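Local coordinates for Xcc_ctr_pt (Xanthomonas campestris pv. campestris, PDB 6NJW), which probably acts as a nuclease, the C-terminal Toprim region modelled here binding magnesium for a proposed two-metal cleavage mechanism of class 2 OLD proteins, at residues L25-A30 with R94-N99; T59-Y64 with I79-D84; V65-L68 with G72-I75; E117-A122 with Y127-N132. All coordinates share one frame; numbering follows the deposited sequence.

Contact 1: L25-A30 with R94-N99; sequences LVEGDA and RRRLIN
E27 and R96 are the closest pair of the two backbones, yet their CA atoms stand 12.0 Å apart, so the contact depends wholly on two long side chains. E27 sits in the bend just after strand 22-26, one residue before G28, the N-cap of helix 29-41. R96 belongs to a regular turn of helix 93-104, where I98 N donates to R94 O at 2.9 Å. Both side chains start toward each other and meet at about a right angle. A bend at chi3 (-39°) turns the R96 guanidinium across the carboxylate, while E27 stays extended beyond CG. The junction is loose: E27 OE2 lies 4.0 Å from R96 NH1, the two planes are 78° apart, and the oxygen is well out of the guanidinium plane. The pair is a long salt bridge of charges alone, with no N-H directed at the oxygen. E27 OE2 accepts a hydrogen bond from D82 N, with T81 OG1 at a doubtfully short distance; R96 bonds to D82 O and forms a salt bridge with D84. E27, D82 and D84 match the acidic signature of Toprim domains: D82 holds magnesium in this model, whereas E27 and D84, ligands in a structure of this protein, do not bind it in this chain. R96 is thus a second-shell residue placed to steady the acidic cluster, its contact with E27 loose while strand 77-82 and D84 hold the two groups more firmly.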
loop_
_atom_site.group_PDB
_atom_site.type_symbol
_atom_site.label_atom_id
_atom_site.label_comp_id
_atom_site.label_asym_id
_atom_site.label_seq_id
_atom_site.Cartn_x
_atom_site.Cartn_y
_atom_site.Cartn_z
ATOM N N LEU A 25 -5.281 5.994 0.341
ATOM C CA LEU A 25 -6.187 4.909 0.720
ATOM C C LEU A 25 -5.478 3.578 0.532
ATOM O O LEU A 25 -4.965 3.301 -0.562
ATOM C CB LEU A 25 -7.462 4.946 -0.133
ATOM C CG LEU A 25 -8.321 6.196 0.023
ATOM C CD1 LEU A 25 -9.427 6.175 -1.053
ATOM C CD2 LEU A 25 -8.898 6.219 1.435
ATOM N N VAL A 26 -5.456 2.763 1.592
ATOM C CA VAL A 26 -4.770 1.478 1.611
ATOM C C VAL A 26 -5.721 0.421 2.171
ATOM O O VAL A 26 -6.737 0.736 2.788
ATOM C CB VAL A 26 -3.468 1.545 2.442
ATOM C CG1 VAL A 26 -2.547 2.677 1.885
ATOM C CG2 VAL A 26 -3.775 1.775 3.894
ATOM N N GLU A 27 -5.379 -0.852 1.951
ATOM C CA GLU A 27 -6.296 -1.929 2.318
ATOM C C GLU A 27 -6.276 -2.244 3.810
ATOM O O GLU A 27 -7.321 -2.539 4.395
ATOM C CB GLU A 27 -5.966 -3.196 1.530
ATOM C CG GLU A 27 -6.290 -3.112 0.041
ATOM C CD GLU A 27 -5.980 -4.432 -0.664
ATOM O OE1 GLU A 27 -5.766 -5.438 0.047
ATOM O OE2 GLU A 27 -5.952 -4.467 -1.911
ATOM N N GLY A 28 -5.108 -2.220 4.444
ATOM C CA GLY A 28 -5.044 -2.680 5.815
ATOM C C GLY A 28 -3.932 -2.082 6.647
ATOM O O GLY A 28 -3.309 -1.075 6.270
ATOM N N ASP A 29 -3.656 -2.727 7.784
ATOM C CA ASP A 29 -2.772 -2.138 8.780
ATOM C C ASP A 29 -1.317 -2.200 8.365
ATOM O O ASP A 29 -0.534 -1.345 8.786
ATOM C CB ASP A 29 -2.944 -2.832 10.132
ATOM C CG ASP A 29 -4.098 -2.273 10.919
ATOM O OD1 ASP A 29 -4.633 -1.229 10.500
ATOM O OD2 ASP A 29 -4.473 -2.874 11.955
ATOM N N ALA A 30 -0.929 -3.195 7.560
ATOM C CA ALA A 30 0.466 -3.296 7.147
ATOM C C ALA A 30 0.866 -2.089 6.308
ATOM O O ALA A 30 1.878 -1.437 6.583
ATOM C CB ALA A 30 0.707 -4.594 6.380
ATOM N N ARG A 94 -10.357 -5.959 -11.157
ATOM C CA ARG A 94 -11.076 -5.323 -12.253
ATOM C C ARG A 94 -12.380 -4.701 -11.769
ATOM O O ARG A 94 -12.669 -3.531 -12.057
ATOM C CB ARG A 94 -11.348 -6.337 -13.362
ATOM C CG ARG A 94 -12.166 -5.765 -14.490
ATOM C CD ARG A 94 -12.345 -6.737 -15.641
ATOM N NE ARG A 94 -13.100 -6.115 -16.730
ATOM C CZ ARG A 94 -14.429 -6.089 -16.789
ATOM N NH1 ARG A 94 -15.148 -6.650 -15.822
ATOM N NH2 ARG A 94 -15.045 -5.502 -17.813
ATOM N N ARG A 95 -13.191 -5.478 -11.051
ATOM C CA ARG A 95 -14.466 -4.971 -10.545
ATOM C C ARG A 95 -14.241 -3.902 -9.483
ATOM O O ARG A 95 -14.910 -2.860 -9.484
ATOM C CB ARG A 95 -15.299 -6.128 -9.980
ATOM C CG ARG A 95 -16.682 -5.728 -9.447
ATOM C CD ARG A 95 -17.549 -5.137 -10.555
ATOM N NE ARG A 95 -17.622 -6.064 -11.676
ATOM C CZ ARG A 95 -18.017 -5.742 -12.898
ATOM N NH1 ARG A 95 -18.396 -4.499 -13.173
ATOM N NH2 ARG A 95 -18.029 -6.675 -13.845
ATOM N N ARG A 96 -13.295 -4.150 -8.577
ATOM C CA ARG A 96 -12.951 -3.172 -7.552
ATOM C C ARG A 96 -12.601 -1.822 -8.169
ATOM O O ARG A 96 -13.037 -0.778 -7.674
ATOM C CB ARG A 96 -11.796 -3.718 -6.710
ATOM C CG ARG A 96 -11.274 -2.806 -5.600
ATOM C CD ARG A 96 -9.978 -3.391 -5.020
ATOM N NE ARG A 96 -10.086 -4.848 -4.921
ATOM C CZ ARG A 96 -9.074 -5.700 -5.060
ATOM N NH1 ARG A 96 -7.851 -5.252 -5.302
ATOM N NH2 ARG A 96 -9.289 -7.007 -4.953
ATOM N N LEU A 97 -11.858 -1.824 -9.282
ATOM C CA LEU A 97 -11.455 -0.570 -9.909
ATOM C C LEU A 97 -12.549 0.014 -10.793
ATOM O O LEU A 97 -12.657 1.234 -10.908
ATOM C CB LEU A 97 -10.171 -0.766 -10.728
ATOM C CG LEU A 97 -8.889 -0.950 -9.916
ATOM C CD1 LEU A 97 -7.668 -1.102 -10.829
ATOM C CD2 LEU A 97 -8.699 0.212 -8.953
ATOM N N ILE A 98 -13.370 -0.818 -11.430
ATOM C CA ILE A 98 -14.533 -0.269 -12.128
ATOM C C ILE A 98 -15.462 0.428 -11.137
ATOM O O ILE A 98 -16.040 1.482 -11.435
ATOM C CB ILE A 98 -15.261 -1.377 -12.913
ATOM C CG1 ILE A 98 -14.415 -1.800 -14.123
ATOM C CG2 ILE A 98 -16.638 -0.894 -13.368
ATOM C CD1 ILE A 98 -14.953 -3.016 -14.850
ATOM N N ASN A 99 -15.593 -0.133 -9.936
ATOM C CA ASN A 99 -16.465 0.471 -8.932
ATOM C C ASN A 99 -16.005 1.875 -8.557
ATOM O O ASN A 99 -16.837 2.774 -8.371
ATOM C CB ASN A 99 -16.543 -0.431 -7.703
ATOM C CG ASN A 99 -17.503 -1.599 -7.911
ATOM O OD1 ASN A 99 -18.384 -1.530 -8.757
ATOM N ND2 ASN A 99 -17.312 -2.675 -7.160
#

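Contact 2: T59-Y64 with I79-D84; sequences TNFTPY and ILTDRD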
loop_
_atom_site.group_PDB
_atom_site.type_symbol
_atom_site.label_atom_id
_atom_site.label_comp_id
_atom_site.label_asym_id
_atom_site.label_seq_id
_atom_site.Cartn_x
_atom_site.Cartn_y
_atom_site.Cartn_z
ATOM N N THR A 59 -11.121 -4.340 0.878
ATOM C CA THR A 59 -10.882 -4.016 -0.522
ATOM C C THR A 59 -11.991 -3.167 -1.119
ATOM O O THR A 59 -12.014 -2.964 -2.336
ATOM C CB THR A 59 -10.689 -5.290 -1.356
ATOM O OG1 THR A 59 -11.859 -6.110 -1.258
ATOM C CG2 THR A 59 -9.480 -6.092 -0.860
ATOM N N ASN A 60 -12.905 -2.653 -0.306
ATOM C CA ASN A 60 -13.984 -1.829 -0.822
ATOM C C ASN A 60 -13.565 -0.372 -0.687
ATOM O O ASN A 60 -13.762 0.243 0.360
ATOM C CB ASN A 60 -15.295 -2.095 -0.094
ATOM C CG ASN A 60 -16.440 -1.336 -0.715
ATOM O OD1 ASN A 60 -16.312 -0.799 -1.820
ATOM N ND2 ASN A 60 -17.566 -1.274 -0.014
ATOM N N PHE A 61 -13.009 0.183 -1.764
ATOM C CA PHE A 61 -12.595 1.575 -1.792
ATOM C C PHE A 61 -13.721 2.522 -2.183
ATOM O O PHE A 61 -13.582 3.736 -2.011
ATOM C CB PHE A 61 -11.407 1.741 -2.761
ATOM C CG PHE A 61 -10.125 1.137 -2.242
ATOM C CD1 PHE A 61 -9.299 1.860 -1.404
ATOM C CD2 PHE A 61 -9.773 -0.161 -2.567
ATOM C CE1 PHE A 61 -8.125 1.310 -0.912
ATOM C CE2 PHE A 61 -8.604 -0.733 -2.082
ATOM C CZ PHE A 61 -7.770 0.003 -1.244
ATOM N N THR A 62 -14.844 2.002 -2.671
ATOM C CA THR A 62 -15.862 2.875 -3.254
ATOM C C THR A 62 -16.415 3.926 -2.290
ATOM O O THR A 62 -16.545 5.093 -2.702
ATOM C CB THR A 62 -16.981 2.003 -3.840
ATOM O OG1 THR A 62 -16.385 1.033 -4.702
ATOM C CG2 THR A 62 -17.929 2.847 -4.651
ATOM N N PRO A 63 -16.775 3.608 -1.039
ATOM C CA PRO A 63 -17.303 4.666 -0.157
ATOM C C PRO A 63 -16.315 5.786 0.080
ATOM O O PRO A 63 -16.726 6.943 0.219
ATOM C CB PRO A 63 -17.609 3.919 1.149
ATOM C CG PRO A 63 -17.788 2.496 0.721
ATOM C CD PRO A 63 -16.806 2.292 -0.380
ATOM N N TYR A 64 -15.017 5.478 0.123
ATOM C CA TYR A 64 -14.015 6.523 0.317
ATOM C C TYR A 64 -13.819 7.372 -0.929
ATOM O O TYR A 64 -13.590 8.586 -0.828
ATOM C CB TYR A 64 -12.694 5.894 0.746
ATOM C CG TYR A 64 -12.810 5.326 2.126
ATOM C CD1 TYR A 64 -13.335 4.051 2.331
ATOM C CD2 TYR A 64 -12.454 6.078 3.230
ATOM C CE1 TYR A 64 -13.465 3.520 3.606
ATOM C CE2 TYR A 64 -12.584 5.562 4.515
ATOM C CZ TYR A 64 -13.089 4.287 4.691
ATOM O OH TYR A 64 -13.209 3.774 5.962
ATOM N N ILE A 79 -4.934 5.423 -4.420
ATOM C CA ILE A 79 -5.294 4.094 -3.930
ATOM C C ILE A 79 -4.117 3.150 -4.131
ATOM O O ILE A 79 -3.465 3.178 -5.176
ATOM C CB ILE A 79 -6.543 3.541 -4.659
ATOM C CG1 ILE A 79 -7.813 4.210 -4.133
ATOM C CG2 ILE A 79 -6.638 2.015 -4.521
ATOM C CD1 ILE A 79 -9.049 3.953 -5.022
ATOM N N LEU A 80 -3.871 2.297 -3.140
ATOM C CA LEU A 80 -2.920 1.195 -3.223
ATOM C C LEU A 80 -3.694 -0.086 -2.962
ATOM O O LEU A 80 -4.284 -0.244 -1.887
ATOM C CB LEU A 80 -1.798 1.350 -2.186
ATOM C CG LEU A 80 -0.918 2.576 -2.430
ATOM C CD1 LEU A 80 -0.070 2.935 -1.217
ATOM C CD2 LEU A 80 -0.037 2.226 -3.602
ATOM N N THR A 81 -3.688 -1.000 -3.927
ATOM C CA THR A 81 -4.459 -2.226 -3.753
ATOM C C THR A 81 -3.745 -3.369 -4.463
ATOM O O THR A 81 -2.853 -3.147 -5.288
ATOM C CB THR A 81 -5.897 -2.052 -4.264
ATOM O OG1 THR A 81 -6.721 -3.138 -3.798
ATOM C CG2 THR A 81 -5.928 -1.977 -5.773
ATOM N N ASP A 82 -4.137 -4.599 -4.115
ATOM C CA ASP A 82 -3.476 -5.815 -4.589
ATOM C C ASP A 82 -4.239 -6.441 -5.749
ATOM O O ASP A 82 -5.473 -6.489 -5.738
ATOM C CB ASP A 82 -3.352 -6.835 -3.457
ATOM C CG ASP A 82 -2.355 -6.405 -2.398
ATOM O OD1 ASP A 82 -1.597 -5.452 -2.660
ATOM O OD2 ASP A 82 -2.326 -7.011 -1.310
ATOM N N ARG A 83 -3.497 -6.951 -6.738
ATOM C CA ARG A 83 -4.150 -7.490 -7.930
ATOM C C ARG A 83 -5.041 -8.678 -7.595
ATOM O O ARG A 83 -6.153 -8.793 -8.128
ATOM C CB ARG A 83 -3.122 -7.900 -8.985
ATOM C CG ARG A 83 -3.778 -8.178 -10.341
ATOM C CD ARG A 83 -2.782 -8.694 -11.362
ATOM N NE ARG A 83 -3.325 -8.720 -12.717
ATOM C CZ ARG A 83 -3.014 -7.834 -13.659
ATOM N NH1 ARG A 83 -2.163 -6.852 -13.386
ATOM N NH2 ARG A 83 -3.551 -7.924 -14.869
ATOM N N ASP A 84 -4.562 -9.577 -6.733
ATOM C CA ASP A 84 -5.303 -10.774 -6.309
ATOM C C ASP A 84 -5.575 -11.731 -7.473
ATOM O O ASP A 84 -4.642 -12.329 -8.030
ATOM C CB ASP A 84 -6.619 -10.377 -5.622
ATOM C CG ASP A 84 -6.393 -9.814 -4.232
ATOM O OD1 ASP A 84 -5.382 -10.205 -3.615
ATOM O OD2 ASP A 84 -7.205 -8.978 -3.763
#
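I79 opens strand 77-82's side of the contact by presenting its CG2 methyl to F61. This methyl lies 3.9 Å from the centroid of the F61 ring and only 7° off the ring normal, the geometry of a CH-pi contact. With CG1 beside the backbone N (chi1 -76°), the other branch of I79 runs alongside, bringing I79 CD1 to 3.9 Å from F61 CB. L80 turns its side chain away and contributes its carbonyl, whose O is 3.6 Å from F61 CZ. At T81 the hydroxyl is anti to the backbone N (chi1 -166°); OG1 comes obliquely to 3.5 Å from F61 CE2, while its polar neighbours are E27 and, weakly, R96. D82 and D84 then form the DxD motif of the Toprim domain, D82 binding the magnesium together with Y209, and R83 between them reaches D116 and E131 in salt bridges. On the F61 side, N60 OD1 caps the following turn by accepting T62 N at 3.3 Å. F61, in the turn leading into helix 62-68, thus fills the core against strand 77-82 and L25 of strand 22-26, and V100 of helix 93-104 also touches it.

Contact 3: V65-L68 with G72-I75; sequences VKLL and GLNI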
loop_
_atom_site.group_PDB
_atom_site.type_symbol
_atom_site.label_atom_id
_atom_site.label_comp_id
_atom_site.label_asym_id
_atom_site.label_seq_id
_atom_site.Cartn_x
_atom_site.Cartn_y
_atom_site.Cartn_z
ATOM N N VAL A 65 -13.851 6.759 -2.115
ATOM C CA VAL A 65 -13.758 7.561 -3.328
ATOM C C VAL A 65 -14.987 8.458 -3.469
ATOM O O VAL A 65 -14.890 9.605 -3.935
ATOM C CB VAL A 65 -13.549 6.652 -4.558
ATOM C CG1 VAL A 65 -13.622 7.456 -5.846
ATOM C CG2 VAL A 65 -12.211 5.959 -4.446
ATOM N N LYS A 66 -16.163 7.969 -3.055
ATOM C CA LYS A 66 -17.333 8.851 -3.035
ATOM C C LYS A 66 -17.115 10.035 -2.100
ATOM O O LYS A 66 -17.419 11.180 -2.449
ATOM C CB LYS A 66 -18.582 8.058 -2.629
ATOM C CG LYS A 66 -19.122 7.141 -3.739
ATOM C CD LYS A 66 -20.285 6.279 -3.210
ATOM C CE LYS A 66 -20.961 5.470 -4.308
ATOM N NZ LYS A 66 -22.114 4.690 -3.743
ATOM N N LEU A 67 -16.560 9.786 -0.919
ATOM C CA LEU A 67 -16.332 10.881 0.027
ATOM C C LEU A 67 -15.345 11.910 -0.522
ATOM O O LEU A 67 -15.539 13.123 -0.357
ATOM C CB LEU A 67 -15.829 10.321 1.353
ATOM C CG LEU A 67 -15.356 11.359 2.372
ATOM C CD1 LEU A 67 -16.533 12.244 2.833
ATOM C CD2 LEU A 67 -14.698 10.656 3.566
ATOM N N LEU A 68 -14.281 11.449 -1.184
ATOM C CA LEU A 68 -13.197 12.329 -1.620
ATOM C C LEU A 68 -13.333 12.803 -3.063
ATOM O O LEU A 68 -12.635 13.740 -3.455
ATOM C CB LEU A 68 -11.838 11.621 -1.432
ATOM C CG LEU A 68 -11.623 10.994 -0.051
ATOM C CD1 LEU A 68 -10.428 10.038 -0.059
ATOM C CD2 LEU A 68 -11.439 12.059 1.016
ATOM N N GLY A 72 -18.258 14.696 -3.662
ATOM C CA GLY A 72 -18.120 14.674 -2.225
ATOM C C GLY A 72 -17.283 15.855 -1.796
ATOM O O GLY A 72 -17.615 16.993 -2.128
ATOM N N LEU A 73 -16.172 15.603 -1.104
ATOM C CA LEU A 73 -15.308 16.678 -0.630
ATOM C C LEU A 73 -14.286 17.159 -1.656
ATOM O O LEU A 73 -13.692 18.223 -1.455
ATOM C CB LEU A 73 -14.569 16.224 0.632
ATOM C CG LEU A 73 -15.441 15.899 1.828
ATOM C CD1 LEU A 73 -14.600 15.361 3.002
ATOM C CD2 LEU A 73 -16.220 17.145 2.230
ATOM N N ASN A 74 -14.045 16.405 -2.734
ATOM C CA ASN A 74 -13.132 16.824 -3.800
ATOM C C ASN A 74 -11.711 17.041 -3.262
ATOM O O ASN A 74 -11.103 18.104 -3.420
ATOM C CB ASN A 74 -13.662 18.079 -4.507
ATOM C CG ASN A 74 -13.038 18.277 -5.865
ATOM O OD1 ASN A 74 -13.028 17.359 -6.684
ATOM N ND2 ASN A 74 -12.495 19.470 -6.110
ATOM N N ILE A 75 -11.194 15.999 -2.627
ATOM C CA ILE A 75 -9.877 15.993 -1.991
ATOM C C ILE A 75 -8.964 15.097 -2.822
ATOM O O ILE A 75 -9.357 13.970 -3.154
ATOM C CB ILE A 75 -9.966 15.487 -0.533
ATOM C CG1 ILE A 75 -10.700 16.494 0.360
ATOM C CG2 ILE A 75 -8.604 15.199 0.073
ATOM C CD1 ILE A 75 -10.898 15.981 1.766
#
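L67 and L68, the last two residues of helix 62-68, lie beside the returning loop, with CA separations of 4.8 Å from L67 to G72 and 4.9 Å from L68 to L73. L67 O accepts L73 N at 2.7 Å in a nearly straight bond (172° at the hydrogen). L68 O accepts I75 N at 2.8 Å, in the carbonyl plane and on a lone pair. G72 lies against the carbonyls of the helix end, its CA making a CA-H...O contact of 3.5 Å with L67 O. The side chains pair in the same order. L67 sets out away from the loop, but a trans first torsion (chi1 172°) still brings its CD1 to 3.7 Å from L73 CD1, the two leucines lying side by side and pointing the same way. L68 and I75 cross at a slant, L68 CD2 being 4.0 Å from I75 CD1. L68 is buried and reaches inward to V23 and L25 of strand 22-26, whereas L67 and L73 lie nearer the surface. Within the Toprim connection from strand 51-55 to strand 77-82, loop amides thus take over the final carbonyls of the helix, and two aliphatic pairs lie alongside these backbone bonds.

Contact 4: E117-A122 with Y127-N132; sequences EVIKLA and YFVNEN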
loop_
_atom_site.group_PDB
_atom_site.type_symbol
_atom_site.label_atom_id
_atom_site.label_comp_id
_atom_site.label_asym_id
_atom_site.label_seq_id
_atom_site.Cartn_x
_atom_site.Cartn_y
_atom_site.Cartn_z
ATOM N N GLU A 117 -6.701 -3.140 -19.171
ATOM C CA GLU A 117 -7.172 -1.823 -19.594
ATOM C C GLU A 117 -7.771 -1.038 -18.423
ATOM O O GLU A 117 -7.577 0.179 -18.322
ATOM C CB GLU A 117 -8.198 -1.962 -20.726
ATOM C CG GLU A 117 -7.598 -2.352 -22.090
ATOM C CD GLU A 117 -8.643 -2.911 -23.061
ATOM O OE1 GLU A 117 -9.512 -3.702 -22.639
ATOM O OE2 GLU A 117 -8.607 -2.542 -24.248
ATOM N N VAL A 118 -8.531 -1.703 -17.551
ATOM C CA VAL A 118 -9.060 -1.014 -16.375
ATOM C C VAL A 118 -7.914 -0.542 -15.489
ATOM O O VAL A 118 -7.943 0.567 -14.941
ATOM C CB VAL A 118 -10.039 -1.932 -15.622
ATOM C CG1 VAL A 118 -10.298 -1.429 -14.187
ATOM C CG2 VAL A 118 -11.341 -2.033 -16.399
ATOM N N ILE A 119 -6.864 -1.356 -15.384
ATOM C CA ILE A 119 -5.731 -1.025 -14.527
ATOM C C ILE A 119 -4.950 0.167 -15.079
ATOM O O ILE A 119 -4.587 1.082 -14.332
ATOM C CB ILE A 119 -4.837 -2.265 -14.338
ATOM C CG1 ILE A 119 -5.543 -3.273 -13.425
ATOM C CG2 ILE A 119 -3.498 -1.879 -13.741
ATOM C CD1 ILE A 119 -4.897 -4.651 -13.391
ATOM N N LYS A 120 -4.664 0.184 -16.384
ATOM C CA LYS A 120 -3.880 1.312 -16.904
ATOM C C LYS A 120 -4.698 2.604 -16.966
ATOM O O LYS A 120 -4.133 3.700 -16.844
ATOM C CB LYS A 120 -3.291 0.975 -18.273
ATOM C CG LYS A 120 -4.290 0.849 -19.390
ATOM C CD LYS A 120 -3.580 0.309 -20.644
ATOM C CE LYS A 120 -4.477 0.355 -21.886
ATOM N NZ LYS A 120 -3.829 -0.321 -23.051
ATOM N N LEU A 121 -6.021 2.506 -17.131
ATOM C CA LEU A 121 -6.862 3.692 -16.976
ATOM C C LEU A 121 -6.797 4.223 -15.551
ATOM O O LEU A 121 -6.694 5.440 -15.331
ATOM C CB LEU A 121 -8.312 3.364 -17.344
ATOM C CG LEU A 121 -9.376 4.438 -17.108
ATOM C CD1 LEU A 121 -9.035 5.743 -17.832
ATOM C CD2 LEU A 121 -10.760 3.916 -17.536
ATOM N N ALA A 122 -6.840 3.322 -14.570
ATOM C CA ALA A 122 -6.967 3.753 -13.186
ATOM C C ALA A 122 -5.718 4.474 -12.704
ATOM O O ALA A 122 -5.810 5.339 -11.825
ATOM C CB ALA A 122 -7.281 2.558 -12.295
ATOM N N TYR A 127 -4.640 5.535 -8.897
ATOM C CA TYR A 127 -5.014 4.257 -8.304
ATOM C C TYR A 127 -4.061 3.195 -8.834
ATOM O O TYR A 127 -4.021 2.958 -10.043
ATOM C CB TYR A 127 -6.464 3.900 -8.648
ATOM C CG TYR A 127 -7.516 4.959 -8.287
ATOM C CD1 TYR A 127 -7.273 5.919 -7.303
ATOM C CD2 TYR A 127 -8.753 4.990 -8.947
ATOM C CE1 TYR A 127 -8.245 6.879 -6.973
ATOM C CE2 TYR A 127 -9.722 5.947 -8.639
ATOM C CZ TYR A 127 -9.472 6.879 -7.649
ATOM O OH TYR A 127 -10.444 7.813 -7.339
ATOM N N PHE A 128 -3.304 2.552 -7.938
ATOM C CA PHE A 128 -2.169 1.739 -8.362
ATOM C C PHE A 128 -2.290 0.340 -7.787
ATOM O O PHE A 128 -2.696 0.166 -6.630
ATOM C CB PHE A 128 -0.821 2.377 -7.934
ATOM C CG PHE A 128 -0.527 3.666 -8.642
ATOM C CD1 PHE A 128 -0.021 3.665 -9.933
ATOM C CD2 PHE A 128 -0.796 4.876 -8.034
ATOM C CE1 PHE A 128 0.224 4.863 -10.606
ATOM C CE2 PHE A 128 -0.563 6.075 -8.690
ATOM C CZ PHE A 128 -0.056 6.077 -9.977
ATOM N N VAL A 129 -1.944 -0.659 -8.596
ATOM C CA VAL A 129 -2.100 -2.051 -8.192
ATOM C C VAL A 129 -0.724 -2.707 -8.100
ATOM O O VAL A 129 0.165 -2.456 -8.920
ATOM C CB VAL A 129 -3.036 -2.842 -9.138
ATOM C CG1 VAL A 129 -4.338 -2.089 -9.369
ATOM C CG2 VAL A 129 -2.380 -3.115 -10.454
ATOM N N ASN A 130 -0.546 -3.520 -7.069
ATOM C CA ASN A 130 0.638 -4.343 -6.915
ATOM C C ASN A 130 0.334 -5.749 -7.419
ATOM O O ASN A 130 -0.709 -6.328 -7.084
ATOM C CB ASN A 130 1.057 -4.389 -5.448
ATOM C CG ASN A 130 2.268 -5.258 -5.209
ATOM O OD1 ASN A 130 3.173 -5.323 -6.035
ATOM N ND2 ASN A 130 2.287 -5.939 -4.065
ATOM N N GLU A 131 1.261 -6.309 -8.188
ATOM C CA GLU A 131 1.066 -7.649 -8.726
ATOM C C GLU A 131 1.378 -8.738 -7.706
ATOM O O GLU A 131 1.038 -9.900 -7.941
ATOM C CB GLU A 131 1.907 -7.846 -9.991
ATOM C CG GLU A 131 1.769 -6.711 -11.003
ATOM C CD GLU A 131 0.439 -6.747 -11.748
ATOM O OE1 GLU A 131 0.022 -7.856 -12.147
ATOM O OE2 GLU A 131 -0.199 -5.674 -11.923
ATOM N N ASN A 132 1.993 -8.396 -6.582
ATOM C CA ASN A 132 2.218 -9.309 -5.471
ATOM C C ASN A 132 1.340 -8.874 -4.300
ATOM O O ASN A 132 0.449 -8.027 -4.445
ATOM C CB ASN A 132 3.710 -9.324 -5.106
ATOM C CG ASN A 132 4.133 -10.607 -4.385
ATOM O OD1 ASN A 132 3.290 -11.361 -3.884
ATOM N ND2 ASN A 132 5.443 -10.856 -4.326
HETATM O O HOH W 1 -4.094 0.813 -11.701
#
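I119 and V129 meet branch to branch, the two side chains crossing at about a right angle. I119 has CG1 beside its backbone N (chi1 -72°) and CG2 anti to that N; although its first bond runs along the interface, CG2 arrives 3.7 Å from V129 CG2. The V129 methyl involved is the one held between its own backbone N and carbonyl carbon, while CG1 stands anti to the carbonyl carbon. I119 CD1 also approaches V129 CG2, at 4.2 Å, so a single valine methyl meets two branch ends of the isoleucine.

Nearer the connecting turn, A122 and Y127 touch through their first carbons, with 4.0 Å between A122 CB and Y127 CB. Y127 carries its CG anti to the carbonyl carbon (chi1 -55°), and its ring extends toward V100 and I104 of helix 93-104, while OH is hydrogen-bonded to H77 NE2 of strand 77-82. A122 O lies 3.5 Å from Y127 CB and oblique to the ring. It also accepts Y127 N at 3.2 Å, the donor standing above the carbonyl plane (41° out of it) instead of on a lone pair.

One turn back, a water donates to both I119 O and Y127 O, at 2.7 Å each, joining two acceptors that could not bond directly. Helix 115-123 is therefore fixed to strand 127-130, an outermost strand of the parallel sheet beside strand 77-82, by a mixed seam: a backbone hydrogen bond and CB contact at A122 and Y127, then a water bridge and aliphatic packing at I119.

Contacts 1 and 2 practically coincide, their centres about 1 Å apart, and R96 NH1 to D82 O at 2.7 Å ties them together; one supplies the charged side of the magnesium region, the other the buried F61 packing beside it. Contacts 2 and 4 are buried, contact 1 partly so; contact 4 joins contact 2 across the sheet by I79 O and F128 N at 2.8 Å. L97 packs on V118 and V129, fitting helix 93-104 against contact 4. Contact 3 is the surface member, its centre about 20 Å from the chain centre, and shares helix 62-68 with contact 2. Contact 4 mixes apolar packing with a water bridge, contact 3 backbone bonds with aliphatic pairs.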